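Local coordinates for 11S globulin seed storage protein (Amaranthus hypochondriacus, PDB 3QAC) that probably serves as a nutrient reservoir in the seed, as a member of the 11S globulin family of cupin storage proteins, at residues Y300-V310 against A325-M336; L63-E72 against P178-K186. All blocks are in the same frame, centred on the assembly; numbering follows the deposited sequence.

Interaction 1: Y300-V310 against A325-M336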
loop_
_atom_site.group_PDB
_atom_site.type_symbol
_atom_site.label_atom_id
_atom_site.label_comp_id
_atom_site.label_asym_id
_atom_site.label_seq_id
_atom_site.Cartn_x
_atom_site.Cartn_y
_atom_site.Cartn_z
ATOM N N TYR A 300 -18.232 8.523 27.141
ATOM C CA TYR A 300 -19.305 9.390 27.577
ATOM C C TYR A 300 -18.760 10.311 28.661
ATOM O O TYR A 300 -17.905 9.924 29.457
ATOM C CB TYR A 300 -20.510 8.626 28.115
ATOM C CG TYR A 300 -21.451 9.574 28.824
ATOM C CD1 TYR A 300 -21.743 9.434 30.177
ATOM C CD2 TYR A 300 -22.005 10.653 28.141
ATOM C CE1 TYR A 300 -22.596 10.327 30.825
ATOM C CE2 TYR A 300 -22.846 11.551 28.773
ATOM C CZ TYR A 300 -23.144 11.385 30.113
ATOM O OH TYR A 300 -23.985 12.292 30.724
ATOM N N THR A 301 -19.241 11.545 28.672
ATOM C CA THR A 301 -18.952 12.462 29.759
ATOM C C THR A 301 -20.250 13.176 30.086
ATOM O O THR A 301 -20.815 13.859 29.234
ATOM C CB THR A 301 -17.823 13.472 29.404
ATOM O OG1 THR A 301 -16.628 12.754 29.070
ATOM C CG2 THR A 301 -17.527 14.387 30.587
ATOM N N PRO A 302 -20.744 12.976 31.317
ATOM C CA PRO A 302 -21.952 13.589 31.879
ATOM C C PRO A 302 -22.208 15.000 31.363
ATOM O O PRO A 302 -21.446 15.918 31.671
ATOM C CB PRO A 302 -21.637 13.626 33.372
ATOM C CG PRO A 302 -20.830 12.381 33.592
ATOM C CD PRO A 302 -20.057 12.126 32.306
ATOM N N GLU A 303 -23.283 15.164 30.596
ATOM C CA GLU A 303 -23.657 16.467 30.058
ATOM C C GLU A 303 -22.531 17.115 29.253
ATOM O O GLU A 303 -22.366 18.340 29.245
ATOM C CB GLU A 303 -24.137 17.390 31.176
ATOM C CG GLU A 303 -25.512 17.013 31.719
ATOM C CD GLU A 303 -25.923 17.853 32.919
ATOM O OE1 GLU A 303 -25.055 18.117 33.784
ATOM O OE2 GLU A 303 -27.111 18.243 33.000
ATOM N N ALA A 304 -21.750 16.277 28.581
ATOM C CA ALA A 304 -20.773 16.742 27.605
ATOM C C ALA A 304 -21.139 16.099 26.278
ATOM O O ALA A 304 -21.325 16.783 25.274
ATOM C CB ALA A 304 -19.371 16.364 28.024
ATOM N N GLY A 305 -21.259 14.774 26.298
ATOM C CA GLY A 305 -21.735 14.000 25.166
ATOM C C GLY A 305 -21.062 12.637 25.043
ATOM O O GLY A 305 -20.573 12.067 26.023
ATOM N N ARG A 306 -21.021 12.113 23.826
ATOM C CA ARG A 306 -20.397 10.822 23.606
ATOM C C ARG A 306 -19.688 10.689 22.256
ATOM O O ARG A 306 -19.935 11.443 21.292
ATOM C CB ARG A 306 -21.418 9.695 23.775
ATOM C CG ARG A 306 -22.561 9.762 22.808
ATOM C CD ARG A 306 -23.271 8.433 22.745
ATOM N NE ARG A 306 -24.720 8.595 22.666
ATOM C CZ ARG A 306 -25.417 8.643 21.531
ATOM N NH1 ARG A 306 -26.738 8.793 21.578
ATOM N NH2 ARG A 306 -24.803 8.545 20.349
ATOM N N LEU A 307 -18.810 9.698 22.207
ATOM C CA LEU A 307 -18.039 9.392 21.030
ATOM C C LEU A 307 -18.157 7.894 20.849
ATOM O O LEU A 307 -18.019 7.140 21.803
ATOM C CB LEU A 307 -16.594 9.816 21.258
ATOM C CG LEU A 307 -15.641 9.845 20.086
ATOM C CD1 LEU A 307 -16.118 10.874 19.037
ATOM C CD2 LEU A 307 -14.267 10.191 20.608
ATOM N N THR A 308 -18.453 7.460 19.636
ATOM C CA THR A 308 -18.653 6.045 19.368
ATOM C C THR A 308 -17.860 5.665 18.143
ATOM O O THR A 308 -18.060 6.241 17.074
ATOM C CB THR A 308 -20.134 5.729 19.133
ATOM O OG1 THR A 308 -20.869 6.014 20.322
ATOM C CG2 THR A 308 -20.320 4.272 18.778
ATOM N N THR A 309 -16.942 4.717 18.296
ATOM C CA THR A 309 -16.058 4.369 17.192
ATOM C C THR A 309 -16.486 3.104 16.474
ATOM O O THR A 309 -16.965 2.158 17.086
ATOM C CB THR A 309 -14.594 4.223 17.631
ATOM O OG1 THR A 309 -14.455 3.050 18.442
ATOM C CG2 THR A 309 -14.154 5.428 18.419
ATOM N N VAL A 310 -16.345 3.118 15.155
ATOM C CA VAL A 310 -16.453 1.908 14.367
ATOM C C VAL A 310 -15.080 1.629 13.793
ATOM O O VAL A 310 -14.545 2.421 13.001
ATOM C CB VAL A 310 -17.409 2.074 13.200
ATOM C CG1 VAL A 310 -17.678 0.718 12.560
ATOM C CG2 VAL A 310 -18.681 2.706 13.671
ATOM N N ALA A 325 -14.469 4.806 11.491
ATOM C CA ALA A 325 -15.488 5.835 11.566
ATOM C C ALA A 325 -15.734 6.141 13.026
ATOM O O ALA A 325 -15.366 5.357 13.907
ATOM C CB ALA A 325 -16.763 5.366 10.903
ATOM N N ALA A 326 -16.314 7.306 13.285
ATOM C CA ALA A 326 -16.826 7.613 14.611
ATOM C C ALA A 326 -18.035 8.510 14.493
ATOM O O ALA A 326 -18.189 9.258 13.518
ATOM C CB ALA A 326 -15.768 8.266 15.455
ATOM N N LYS A 327 -18.907 8.425 15.479
ATOM C CA LYS A 327 -19.959 9.404 15.609
ATOM C C LYS A 327 -19.778 10.123 16.927
ATOM O O LYS A 327 -19.435 9.510 17.945
ATOM C CB LYS A 327 -21.336 8.774 15.534
ATOM C CG LYS A 327 -22.415 9.741 15.968
ATOM C CD LYS A 327 -23.618 9.701 15.060
ATOM C CE LYS A 327 -24.713 10.604 15.618
ATOM N NZ LYS A 327 -26.044 10.312 15.041
ATOM N N GLY A 328 -19.969 11.433 16.900
ATOM C CA GLY A 328 -19.831 12.226 18.094
ATOM C C GLY A 328 -21.096 13.003 18.369
ATOM O O GLY A 328 -21.731 13.521 17.442
ATOM N N VAL A 329 -21.495 13.046 19.637
ATOM C CA VAL A 329 -22.520 13.988 20.036
ATOM C C VAL A 329 -21.984 14.901 21.130
ATOM O O VAL A 329 -21.504 14.448 22.179
ATOM C CB VAL A 329 -23.864 13.313 20.424
ATOM C CG1 VAL A 329 -24.199 12.208 19.425
ATOM C CG2 VAL A 329 -23.817 12.772 21.842
ATOM N N LEU A 330 -22.019 16.197 20.857
ATOM C CA LEU A 330 -21.685 17.156 21.880
ATOM C C LEU A 330 -22.985 17.799 22.241
ATOM O O LEU A 330 -23.751 18.172 21.374
ATOM C CB LEU A 330 -20.669 18.186 21.393
ATOM C CG LEU A 330 -19.204 17.759 21.387
ATOM C CD1 LEU A 330 -18.359 18.875 20.829
ATOM C CD2 LEU A 330 -18.748 17.416 22.795
ATOM N N TYR A 331 -23.251 17.874 23.535
ATOM C CA TYR A 331 -24.463 18.507 24.043
ATOM C C TYR A 331 -24.222 20.005 24.117
ATOM O O TYR A 331 -23.112 20.461 23.835
ATOM C CB TYR A 331 -24.803 17.942 25.421
ATOM C CG TYR A 331 -25.123 16.464 25.400
ATOM C CD1 TYR A 331 -25.970 15.932 24.433
ATOM C CD2 TYR A 331 -24.587 15.602 26.351
ATOM C CE1 TYR A 331 -26.272 14.578 24.405
ATOM C CE2 TYR A 331 -24.888 14.242 26.341
ATOM C CZ TYR A 331 -25.728 13.738 25.366
ATOM O OH TYR A 331 -26.025 12.397 25.351
ATOM N N ARG A 332 -25.245 20.765 24.502
ATOM C CA ARG A 332 -25.127 22.224 24.519
ATOM C C ARG A 332 -23.828 22.710 25.172
ATOM O O ARG A 332 -23.496 22.331 26.293
ATOM C CB ARG A 332 -26.379 22.904 25.127
ATOM C CG ARG A 332 -26.524 22.839 26.656
ATOM C CD ARG A 332 -26.541 24.243 27.309
ATOM N NE ARG A 332 -27.883 24.799 27.525
ATOM C CZ ARG A 332 -28.332 25.267 28.692
ATOM N NH1 ARG A 332 -27.555 25.244 29.769
ATOM N NH2 ARG A 332 -29.565 25.759 28.792
ATOM N N ASN A 333 -23.094 23.534 24.425
ATOM C CA ASN A 333 -21.860 24.190 24.876
ATOM C C ASN A 333 -20.716 23.255 25.261
ATOM O O ASN A 333 -19.697 23.695 25.782
ATOM C CB ASN A 333 -22.147 25.193 25.994
ATOM C CG ASN A 333 -23.199 26.219 25.597
ATOM O OD1 ASN A 333 -23.301 26.608 24.431
ATOM N ND2 ASN A 333 -23.995 26.654 26.567
ATOM N N ALA A 334 -20.882 21.968 24.996
ATOM C CA ALA A 334 -19.835 21.014 25.294
ATOM C C ALA A 334 -18.788 21.081 24.203
ATOM O O ALA A 334 -19.048 21.569 23.095
ATOM C CB ALA A 334 -20.396 19.613 25.403
ATOM N N MET A 335 -17.596 20.605 24.526
ATOM C CA MET A 335 -16.519 20.597 23.555
ATOM C C MET A 335 -15.757 19.282 23.569
ATOM O O MET A 335 -15.744 18.551 24.562
ATOM C CB MET A 335 -15.553 21.769 23.783
ATOM C CG MET A 335 -14.330 21.409 24.599
ATOM S SD MET A 335 -13.103 22.740 24.645
ATOM C CE MET A 335 -14.170 24.142 24.968
ATOM N N MET A 336 -15.154 18.979 22.429
ATOM C CA MET A 336 -14.175 17.916 22.348
ATOM C C MET A 336 -12.819 18.601 22.421
ATOM O O MET A 336 -12.521 19.470 21.611
ATOM C CB MET A 336 -14.332 17.153 21.039
ATOM C CG MET A 336 -13.383 15.982 20.917
ATOM S SD MET A 336 -13.893 14.868 19.608
ATOM C CE MET A 336 -12.733 13.528 19.822
HETATM O O HOH W 1 -21.884 8.605 19.545
#
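Lys327 O takes two hydrogen bonds, from Thr308 N at 2.8 Å and from a water at 3.1 Å. The CA-H of Leu307 also leans on it. Strands 305-310 and 325-330 pair antiparallel here, in a sheet of the second cupin domain. The water also accepts from Arg306 NH2, lying in the guanidinium plane at its edge, and is hydrogen-bonded to Thr308 OG1 at 2.9 Å. It therefore joins both strands on one face. With chi1 at 61°, Arg306 CG is flanked by its own N and C, which puts it against Val329 CG2 at 3.4 Å. The methyl CG1 of Val329 lies over one face of the guanidinium. Lys327 sends its amine away, to Tyr75 and Asp292. Where strand 305-310 begins, a classic beta bulge sets Ala304 and Gly305 opposite the single residue Thr301. The backbone angles of Gly305 call for glycine, and a CB would run into Val329 O. Tyr331 N reaches Ala304 O in a nearly straight bond of 2.8 Å (176° at the hydrogen), while its ring carbon CE2 lies 3.4 Å from Gly305 CA. Leu307 points to the face opposite Arg306, where its CD2 meets Met336 CE of the partner sheet at 3.8 Å.

Interaction 2: L63-E72 against P178-K186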
loop_
_atom_site.group_PDB
_atom_site.type_symbol
_atom_site.label_atom_id
_atom_site.label_comp_id
_atom_site.label_asym_id
_atom_site.label_seq_id
_atom_site.Cartn_x
_atom_site.Cartn_y
_atom_site.Cartn_z
ATOM N N LEU A 63 -32.574 2.704 -5.259
ATOM C CA LEU A 63 -31.238 2.977 -5.780
ATOM C C LEU A 63 -30.823 1.783 -6.608
ATOM O O LEU A 63 -30.636 0.690 -6.066
ATOM C CB LEU A 63 -30.243 3.200 -4.649
ATOM C CG LEU A 63 -28.772 3.426 -5.018
ATOM C CD1 LEU A 63 -28.564 4.757 -5.781
ATOM C CD2 LEU A 63 -27.872 3.351 -3.759
ATOM N N LEU A 64 -30.707 1.986 -7.920
ATOM C CA LEU A 64 -30.392 0.906 -8.847
ATOM C C LEU A 64 -29.079 0.236 -8.443
ATOM O O LEU A 64 -28.221 0.862 -7.835
ATOM C CB LEU A 64 -30.300 1.439 -10.281
ATOM C CG LEU A 64 -31.501 2.220 -10.842
ATOM C CD1 LEU A 64 -31.158 2.842 -12.166
ATOM C CD2 LEU A 64 -32.708 1.335 -11.006
ATOM N N PRO A 65 -28.925 -1.051 -8.762
ATOM C CA PRO A 65 -27.655 -1.694 -8.450
ATOM C C PRO A 65 -26.477 -1.021 -9.152
ATOM O O PRO A 65 -26.534 -0.712 -10.349
ATOM C CB PRO A 65 -27.843 -3.113 -8.992
ATOM C CG PRO A 65 -29.078 -3.055 -9.855
ATOM C CD PRO A 65 -29.929 -2.033 -9.188
ATOM N N SER A 66 -25.407 -0.818 -8.399
ATOM C CA SER A 66 -24.160 -0.372 -8.978
ATOM C C SER A 66 -22.996 -0.895 -8.151
ATOM O O SER A 66 -23.181 -1.497 -7.086
ATOM C CB SER A 66 -24.104 1.150 -9.008
ATOM O OG SER A 66 -23.926 1.667 -7.697
ATOM N N PHE A 67 -21.792 -0.657 -8.649
ATOM C CA PHE A 67 -20.599 -0.867 -7.852
ATOM C C PHE A 67 -19.587 0.222 -8.177
ATOM O O PHE A 67 -19.699 0.896 -9.179
ATOM C CB PHE A 67 -20.011 -2.260 -8.080
ATOM C CG PHE A 67 -19.858 -2.643 -9.537
ATOM C CD1 PHE A 67 -20.932 -3.156 -10.257
ATOM C CD2 PHE A 67 -18.634 -2.517 -10.177
ATOM C CE1 PHE A 67 -20.784 -3.535 -11.579
ATOM C CE2 PHE A 67 -18.480 -2.891 -11.507
ATOM C CZ PHE A 67 -19.555 -3.404 -12.205
ATOM N N THR A 68 -18.601 0.397 -7.307
ATOM C CA THR A 68 -17.528 1.333 -7.560
ATOM C C THR A 68 -16.251 0.639 -7.163
ATOM O O THR A 68 -16.254 -0.198 -6.263
ATOM C CB THR A 68 -17.716 2.676 -6.791
ATOM O OG1 THR A 68 -16.541 3.487 -6.929
ATOM C CG2 THR A 68 -18.000 2.434 -5.315
ATOM N N SER A 69 -15.171 0.962 -7.859
ATOM C CA SER A 69 -13.880 0.340 -7.629
ATOM C C SER A 69 -13.313 0.688 -6.263
ATOM O O SER A 69 -12.389 0.034 -5.800
ATOM C CB SER A 69 -12.890 0.791 -8.703
ATOM O OG SER A 69 -12.749 2.198 -8.653
ATOM N N ALA A 70 -13.848 1.723 -5.621
ATOM C CA ALA A 70 -13.402 2.082 -4.266
ATOM C C ALA A 70 -14.337 1.560 -3.165
ATOM O O ALA A 70 -15.546 1.483 -3.371
ATOM C CB ALA A 70 -13.255 3.582 -4.142
ATOM N N PRO A 71 -13.780 1.223 -1.983
ATOM C CA PRO A 71 -14.605 0.818 -0.842
ATOM C C PRO A 71 -15.352 2.041 -0.338
ATOM O O PRO A 71 -14.879 3.160 -0.531
ATOM C CB PRO A 71 -13.577 0.408 0.230
ATOM C CG PRO A 71 -12.236 0.514 -0.396
ATOM C CD PRO A 71 -12.369 1.380 -1.607
ATOM N N GLU A 72 -16.488 1.836 0.309
ATOM C CA GLU A 72 -17.274 2.948 0.800
ATOM C C GLU A 72 -17.637 2.708 2.232
ATOM O O GLU A 72 -17.841 1.577 2.647
ATOM C CB GLU A 72 -18.576 3.076 0.029
ATOM C CG GLU A 72 -18.426 3.173 -1.460
ATOM C CD GLU A 72 -19.759 3.371 -2.099
ATOM O OE1 GLU A 72 -20.685 2.614 -1.750
ATOM O OE2 GLU A 72 -19.901 4.302 -2.915
ATOM N N PRO A 178 -14.185 9.002 -8.081
ATOM C CA PRO A 178 -14.735 7.643 -8.027
ATOM C C PRO A 178 -15.129 7.199 -9.423
ATOM O O PRO A 178 -15.471 8.024 -10.273
ATOM C CB PRO A 178 -15.982 7.802 -7.162
ATOM C CG PRO A 178 -15.663 8.957 -6.272
ATOM C CD PRO A 178 -14.877 9.911 -7.154
ATOM N N THR A 179 -15.039 5.904 -9.665
ATOM C CA THR A 179 -15.558 5.329 -10.879
ATOM C C THR A 179 -16.738 4.472 -10.475
ATOM O O THR A 179 -16.609 3.562 -9.646
ATOM C CB THR A 179 -14.509 4.487 -11.572
ATOM O OG1 THR A 179 -13.428 5.336 -11.974
ATOM C CG2 THR A 179 -15.072 3.833 -12.798
ATOM N N ARG A 180 -17.902 4.792 -11.023
ATOM C CA ARG A 180 -19.084 4.020 -10.728
ATOM C C ARG A 180 -19.676 3.324 -11.936
ATOM O O ARG A 180 -19.841 3.926 -13.000
ATOM C CB ARG A 180 -20.156 4.879 -10.082
ATOM C CG ARG A 180 -21.222 4.007 -9.428
ATOM C CD ARG A 180 -22.124 4.840 -8.605
ATOM N NE ARG A 180 -21.428 5.361 -7.443
ATOM C CZ ARG A 180 -21.411 4.736 -6.281
ATOM N NH1 ARG A 180 -22.042 3.584 -6.168
ATOM N NH2 ARG A 180 -20.783 5.264 -5.244
ATOM N N PHE A 181 -20.010 2.049 -11.744
ATOM C CA PHE A 181 -20.621 1.235 -12.781
ATOM C C PHE A 181 -22.028 0.860 -12.321
ATOM O O PHE A 181 -22.199 0.324 -11.229
ATOM C CB PHE A 181 -19.814 -0.050 -13.002
ATOM C CG PHE A 181 -18.348 0.166 -13.309
ATOM C CD1 PHE A 181 -17.841 -0.128 -14.563
ATOM C CD2 PHE A 181 -17.476 0.625 -12.337
ATOM C CE1 PHE A 181 -16.494 0.040 -14.852
ATOM C CE2 PHE A 181 -16.128 0.794 -12.616
ATOM C CZ PHE A 181 -15.634 0.495 -13.879
ATOM N N TYR A 182 -23.035 1.160 -13.140
ATOM C CA TYR A 182 -24.413 0.773 -12.830
ATOM C C TYR A 182 -24.837 -0.455 -13.617
ATOM O O TYR A 182 -24.338 -0.722 -14.721
ATOM C CB TYR A 182 -25.399 1.914 -13.097
ATOM C CG TYR A 182 -25.505 2.913 -11.972
ATOM C CD1 TYR A 182 -24.639 3.987 -11.885
ATOM C CD2 TYR A 182 -26.459 2.772 -10.992
ATOM C CE1 TYR A 182 -24.739 4.909 -10.853
ATOM C CE2 TYR A 182 -26.563 3.676 -9.954
ATOM C CZ TYR A 182 -25.708 4.751 -9.888
ATOM O OH TYR A 182 -25.820 5.654 -8.842
ATOM N N LEU A 183 -25.770 -1.194 -13.029
ATOM C CA LEU A 183 -26.214 -2.464 -13.578
ATOM C C LEU A 183 -27.596 -2.348 -14.192
ATOM O O LEU A 183 -28.168 -3.340 -14.630
ATOM C CB LEU A 183 -26.218 -3.508 -12.472
ATOM C CG LEU A 183 -24.800 -3.992 -12.222
ATOM C CD1 LEU A 183 -24.700 -4.769 -10.925
ATOM C CD2 LEU A 183 -24.389 -4.840 -13.412
ATOM N N ALA A 184 -28.126 -1.134 -14.204
ATOM C CA ALA A 184 -29.458 -0.880 -14.729
ATOM C C ALA A 184 -29.658 0.620 -14.918
ATOM O O ALA A 184 -28.955 1.430 -14.318
ATOM C CB ALA A 184 -30.531 -1.450 -13.773
ATOM N N GLY A 185 -30.620 0.985 -15.752
ATOM C CA GLY A 185 -30.992 2.377 -15.929
ATOM C C GLY A 185 -30.079 3.137 -16.869
ATOM O O GLY A 185 -29.235 2.559 -17.553
ATOM N N LYS A 186 -30.256 4.448 -16.909
ATOM C CA LYS A 186 -29.375 5.303 -17.686
ATOM C C LYS A 186 -28.961 6.477 -16.803
ATOM O O LYS A 186 -29.387 7.608 -17.023
ATOM C CB LYS A 186 -30.076 5.791 -18.951
ATOM C CG LYS A 186 -29.134 6.403 -19.980
ATOM C CD LYS A 186 -29.901 7.180 -21.058
ATOM C CE LYS A 186 -28.970 8.089 -21.896
ATOM N NZ LYS A 186 -28.906 9.522 -21.452
HETATM O O HOH W 2 -13.679 4.409 -7.463
HETATM O O HOH W 3 -23.321 3.770 -3.087
#
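Phe67 and Phe181 pack side by side on one face of an antiparallel strand pair in the first cupin domain. Their planes are only 4° apart, but the rings are offset, with little of one above the other. Phe181 CB lies over one face of the Phe67 ring, a CH-pi contact 3.7 Å from its centroid. Leu183 CG meets the same ring at its edge. On the opposite face of the pair, Ser66 CB lies over the Tyr182 ring, 3.6 Å from its centroid. The Ser66 hydroxyl accepts from Arg180 NH1 at 3.1 Å. Arg180 NH2 forms a salt bridge to Glu72 OE2 at 2.7 Å. Both partners lie close to the guanidinium plane, and the carboxylate is turned 45° from it. Thr68 CB and its methyl CG2 lie over one face of the Arg180 guanidinium. A leucine in place of Arg180 would probably leave the buried Glu72 carboxylate without this countercharge and Ser66 OG without this donor. A chi1 of 172° swings Thr68 OG1 away from its own N and onto Thr179 O, 2.7 Å off and above the carbonyl plane. Arg180 NE also pairs with Glu190. The Phe67 ring stacks on Tyr340 of the third subunit. Strand 61-68 pairs further with strands 147-151 and 244-246, and Glu72 opens strand 72-78 of the other sheet, against strand 158-164.

Overall arrangement
Interaction 2 is complete within the first cupin domain; interaction 1 comes later in the chain, in the second. Their centres are 34 Å apart, the chain's centre lies between them, and their nearest atoms stay about 9 Å apart. Within the chain they share no sheet. Interaction 1 joins strands 305-310 and 324-330 near the edge of one sheet, then turns into strand 335-341 of its partner sheet. Interaction 2 joins strands 61-68 and 180-182, then turns into strand 72-78. Each thus spans both sheets of its own cupin sandwich. Eleven residues of interaction 2 approach the third subunit, whereas interaction 1 meets the second subunit through Met335 alone.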